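Local atomic coordinates of Rna-directed RNA polymerase (Infectious pancreatic necrosis virus, PDB entry 3ZED), a protein that catalyses RNA-directed synthesis of RNA from ribonucleoside triphosphates and is probably found both free and covalently attached to the viral genome. Residues I392-I401 with W491-M500. Residues are numbered along the deposited sequence; the frame is centred on the assembly and turned at random.
Sequences ILQDNTWYSI and WVKAGKPNPM
The side-chain amide nitrogen of Asn498 gives two hydrogen bonds to one β-hairpin. Both acceptors lie near its amide plane. ND2 reaches Asp395 OD2 at 3.0 Å, on the anti lone pair of the carboxylate, and Tyr399 OH at 2.9 Å. The hairpin is made of strands 389-394 and 397-403, the middle two of a four-stranded antiparallel sheet in the palm region of the polymerase. The other partner is the end of helix 476-493, closed by a Schellman motif with Gly495 at C-prime, and the loop after it. Asn498 OD1 accepts from Met500 N, forming an Asx turn. This bond helps fix the rotation of the amide.

Both ends of the Gln394 amide are engaged, NE2 firmly and OE1 weakly. Its chain runs straight out beyond CG (chi2 179°) and brings the amide to the loop. NE2 gives a nearly straight bond of 3.0 Å to Lys496 O. OE1 sits in the plane of the Trp491 indole, at its edge. Indole NE1 divides itself between OE1 and Pro497 O, both bonds weak. The charged end of Lys496 turns away, to a salt bridge with Asp381.

Apolar contacts flank these bonds. Ile392 CD1 lies over the centre of one face of the Trp491 indole; Lys496 CG lies on the opposite face, toward the rim. Pro499 packs on the hairpin face formed by Ile392, Gln394, Tyr399 and Ile401. Met500 SD makes an oblique Met-aromatic contact with the Tyr399 ring, while Met500 CG lies 3.7 Å from Tyr399 CE1. Pro499 CG makes a CH-pi contact, 3.9 Å from the centroid of the Tyr399 ring and 20° off its normal.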
loop_
_atom_site.group_PDB
_atom_site.type_symbol
_atom_site.label_atom_id
_atom_site.label_comp_id
_atom_site.label_asym_id
_atom_site.label_seq_id
_atom_site.Cartn_x
_atom_site.Cartn_y
_atom_site.Cartn_z
ATOM N N ILE B 392 -9.834 1.603 17.662
ATOM C CA ILE B 392 -11.064 1.421 18.419
ATOM C C ILE B 392 -11.089 2.362 19.622
ATOM O O ILE B 392 -10.151 2.407 20.425
ATOM C CB ILE B 392 -11.294 -0.067 18.839
ATOM C CG1 ILE B 392 -11.693 -0.927 17.625
ATOM C CG2 ILE B 392 -12.343 -0.203 19.977
ATOM C CD1 ILE B 392 -11.562 -2.436 17.827
ATOM N N LEU B 393 -12.200 3.083 19.748
ATOM C CA LEU B 393 -12.508 3.929 20.890
ATOM C C LEU B 393 -13.656 3.256 21.644
ATOM O O LEU B 393 -14.764 3.191 21.127
ATOM C CB LEU B 393 -12.886 5.356 20.433
ATOM C CG LEU B 393 -13.017 6.477 21.499
ATOM C CD1 LEU B 393 -13.206 7.813 20.831
ATOM C CD2 LEU B 393 -14.232 6.284 22.405
ATOM N N GLN B 394 -13.378 2.721 22.834
ATOM C CA GLN B 394 -14.382 2.136 23.723
ATOM C C GLN B 394 -13.878 2.184 25.156
ATOM O O GLN B 394 -12.662 2.155 25.371
ATOM C CB GLN B 394 -14.810 0.712 23.310
ATOM C CG GLN B 394 -13.875 -0.434 23.672
ATOM C CD GLN B 394 -14.470 -1.732 23.206
ATOM O OE1 GLN B 394 -14.225 -2.167 22.089
ATOM N NE2 GLN B 394 -15.300 -2.361 24.029
ATOM N N ASP B 395 -14.819 2.309 26.122
ATOM C CA ASP B 395 -14.579 2.359 27.568
ATOM C C ASP B 395 -13.542 3.447 27.945
ATOM O O ASP B 395 -12.570 3.178 28.675
ATOM C CB ASP B 395 -14.150 0.973 28.095
ATOM C CG ASP B 395 -15.120 -0.146 27.766
ATOM O OD1 ASP B 395 -16.332 0.021 28.026
ATOM O OD2 ASP B 395 -14.668 -1.184 27.242
ATOM N N ASN B 396 -13.761 4.683 27.421
ATOM C CA ASN B 396 -12.905 5.859 27.632
ATOM C C ASN B 396 -11.414 5.529 27.343
ATOM O O ASN B 396 -10.508 6.028 28.027
ATOM C CB ASN B 396 -13.092 6.417 29.061
ATOM C CG ASN B 396 -12.516 7.799 29.250
ATOM O OD1 ASN B 396 -12.550 8.642 28.346
ATOM N ND2 ASN B 396 -11.931 8.046 30.415
ATOM N N THR B 397 -11.173 4.665 26.338
ATOM C CA THR B 397 -9.827 4.230 25.968
ATOM C C THR B 397 -9.684 4.189 24.437
ATOM O O THR B 397 -10.612 3.804 23.734
ATOM C CB THR B 397 -9.510 2.845 26.609
ATOM O OG1 THR B 397 -9.941 2.800 27.973
ATOM C CG2 THR B 397 -8.031 2.481 26.539
ATOM N N TRP B 398 -8.508 4.575 23.943
ATOM C CA TRP B 398 -8.136 4.546 22.531
ATOM C C TRP B 398 -7.198 3.355 22.305
ATOM O O TRP B 398 -6.165 3.223 22.989
ATOM C CB TRP B 398 -7.469 5.874 22.111
ATOM C CG TRP B 398 -6.966 5.893 20.696
ATOM C CD1 TRP B 398 -5.696 5.628 20.276
ATOM C CD2 TRP B 398 -7.723 6.225 19.509
ATOM N NE1 TRP B 398 -5.606 5.794 18.907
ATOM C CE2 TRP B 398 -6.832 6.176 18.415
ATOM C CE3 TRP B 398 -9.055 6.599 19.276
ATOM C CZ2 TRP B 398 -7.227 6.490 17.107
ATOM C CZ3 TRP B 398 -9.460 6.870 17.970
ATOM C CH2 TRP B 398 -8.553 6.824 16.906
ATOM N N TYR B 399 -7.584 2.472 21.375
ATOM C CA TYR B 399 -6.789 1.295 21.042
ATOM C C TYR B 399 -6.317 1.333 19.607
ATOM O O TYR B 399 -7.098 1.574 18.696
ATOM C CB TYR B 399 -7.567 -0.012 21.273
ATOM C CG TYR B 399 -8.072 -0.186 22.686
ATOM C CD1 TYR B 399 -7.283 -0.796 23.659
ATOM C CD2 TYR B 399 -9.351 0.232 23.044
ATOM C CE1 TYR B 399 -7.755 -0.978 24.959
ATOM C CE2 TYR B 399 -9.833 0.053 24.338
ATOM C CZ TYR B 399 -9.033 -0.555 25.295
ATOM O OH TYR B 399 -9.499 -0.707 26.583
ATOM N N SER B 400 -5.042 1.077 19.423
ATOM C CA SER B 400 -4.439 0.929 18.117
ATOM C C SER B 400 -4.149 -0.548 17.942
ATOM O O SER B 400 -3.394 -1.117 18.737
ATOM C CB SER B 400 -3.179 1.775 18.003
ATOM O OG SER B 400 -2.598 1.613 16.723
ATOM N N ILE B 401 -4.839 -1.188 16.984
ATOM C CA ILE B 401 -4.701 -2.613 16.706
ATOM C C ILE B 401 -4.138 -2.771 15.301
ATOM O O ILE B 401 -4.689 -2.214 14.349
ATOM C CB ILE B 401 -6.058 -3.384 16.896
ATOM C CG1 ILE B 401 -6.606 -3.229 18.326
ATOM C CG2 ILE B 401 -5.950 -4.874 16.508
ATOM C CD1 ILE B 401 -7.885 -2.560 18.372
ATOM N N TRP B 491 -15.757 -8.290 15.685
ATOM C CA TRP B 491 -15.759 -7.551 16.956
ATOM C C TRP B 491 -17.179 -7.048 17.229
ATOM O O TRP B 491 -17.697 -7.276 18.322
ATOM C CB TRP B 491 -14.732 -6.410 16.908
ATOM C CG TRP B 491 -14.868 -5.345 17.957
ATOM C CD1 TRP B 491 -14.513 -5.437 19.272
ATOM C CD2 TRP B 491 -15.279 -3.986 17.745
ATOM N NE1 TRP B 491 -14.692 -4.225 19.898
ATOM C CE2 TRP B 491 -15.169 -3.317 18.985
ATOM C CE3 TRP B 491 -15.730 -3.263 16.618
ATOM C CZ2 TRP B 491 -15.521 -1.962 19.140
ATOM C CZ3 TRP B 491 -16.074 -1.924 16.773
ATOM C CH2 TRP B 491 -15.971 -1.288 18.021
ATOM N N VAL B 492 -17.842 -6.471 16.207
ATOM C CA VAL B 492 -19.225 -5.985 16.294
ATOM C C VAL B 492 -20.164 -7.181 16.598
ATOM O O VAL B 492 -20.972 -7.088 17.525
ATOM C CB VAL B 492 -19.652 -5.204 15.014
ATOM C CG1 VAL B 492 -21.147 -4.861 15.023
ATOM C CG2 VAL B 492 -18.812 -3.934 14.829
ATOM N N LYS B 493 -20.012 -8.308 15.856
ATOM C CA LYS B 493 -20.820 -9.519 16.045
ATOM C C LYS B 493 -20.682 -10.070 17.479
ATOM O O LYS B 493 -21.693 -10.398 18.084
ATOM C CB LYS B 493 -20.444 -10.596 15.013
ATOM C CG LYS B 493 -21.366 -11.786 15.016
ATOM C CD LYS B 493 -20.848 -12.914 14.170
ATOM C CE LYS B 493 -21.773 -14.107 14.260
ATOM N NZ LYS B 493 -21.274 -15.245 13.455
ATOM N N ALA B 494 -19.451 -10.107 18.036
ATOM C CA ALA B 494 -19.178 -10.616 19.389
ATOM C C ALA B 494 -19.637 -9.648 20.510
ATOM O O ALA B 494 -19.376 -9.912 21.687
ATOM C CB ALA B 494 -17.695 -10.927 19.538
ATOM N N GLY B 495 -20.331 -8.568 20.143
ATOM C CA GLY B 495 -20.860 -7.588 21.088
ATOM C C GLY B 495 -19.841 -6.575 21.556
ATOM O O GLY B 495 -19.907 -6.113 22.698
ATOM N N LYS B 496 -18.897 -6.217 20.659
ATOM C CA LYS B 496 -17.803 -5.268 20.849
ATOM C C LYS B 496 -16.991 -5.567 22.154
ATOM O O LYS B 496 -16.872 -4.679 23.018
ATOM C CB LYS B 496 -18.303 -3.803 20.793
ATOM C CG LYS B 496 -18.930 -3.433 19.446
ATOM C CD LYS B 496 -19.325 -1.978 19.334
ATOM C CE LYS B 496 -20.700 -1.673 19.859
ATOM N NZ LYS B 496 -20.996 -0.215 19.788
ATOM N N PRO B 497 -16.395 -6.787 22.311
ATOM C CA PRO B 497 -15.568 -7.044 23.510
ATOM C C PRO B 497 -14.354 -6.114 23.542
ATOM O O PRO B 497 -13.792 -5.791 22.488
ATOM C CB PRO B 497 -15.137 -8.508 23.348
ATOM C CG PRO B 497 -15.205 -8.758 21.868
ATOM C CD PRO B 497 -16.374 -7.949 21.396
ATOM N N ASN B 498 -13.970 -5.672 24.745
ATOM C CA ASN B 498 -12.842 -4.781 24.931
ATOM C C ASN B 498 -11.570 -5.401 24.322
ATOM O O ASN B 498 -11.295 -6.569 24.567
ATOM C CB ASN B 498 -12.647 -4.449 26.412
ATOM C CG ASN B 498 -11.548 -3.459 26.653
ATOM O OD1 ASN B 498 -10.360 -3.801 26.604
ATOM N ND2 ASN B 498 -11.917 -2.199 26.836
ATOM N N PRO B 499 -10.781 -4.635 23.535
ATOM C CA PRO B 499 -9.572 -5.200 22.913
ATOM C C PRO B 499 -8.566 -5.877 23.867
ATOM O O PRO B 499 -7.785 -6.702 23.386
ATOM C CB PRO B 499 -8.947 -3.986 22.214
ATOM C CG PRO B 499 -10.120 -3.163 21.835
ATOM C CD PRO B 499 -10.996 -3.247 23.068
ATOM N N MET B 500 -8.605 -5.590 25.189
ATOM C CA MET B 500 -7.655 -6.182 26.154
ATOM C C MET B 500 -8.126 -7.520 26.745
ATOM O O MET B 500 -7.405 -8.117 27.553
ATOM C CB MET B 500 -7.357 -5.223 27.320
ATOM C CG MET B 500 -6.672 -3.914 26.934
ATOM S SD MET B 500 -5.328 -3.980 25.709
ATOM C CE MET B 500 -4.130 -5.001 26.524
#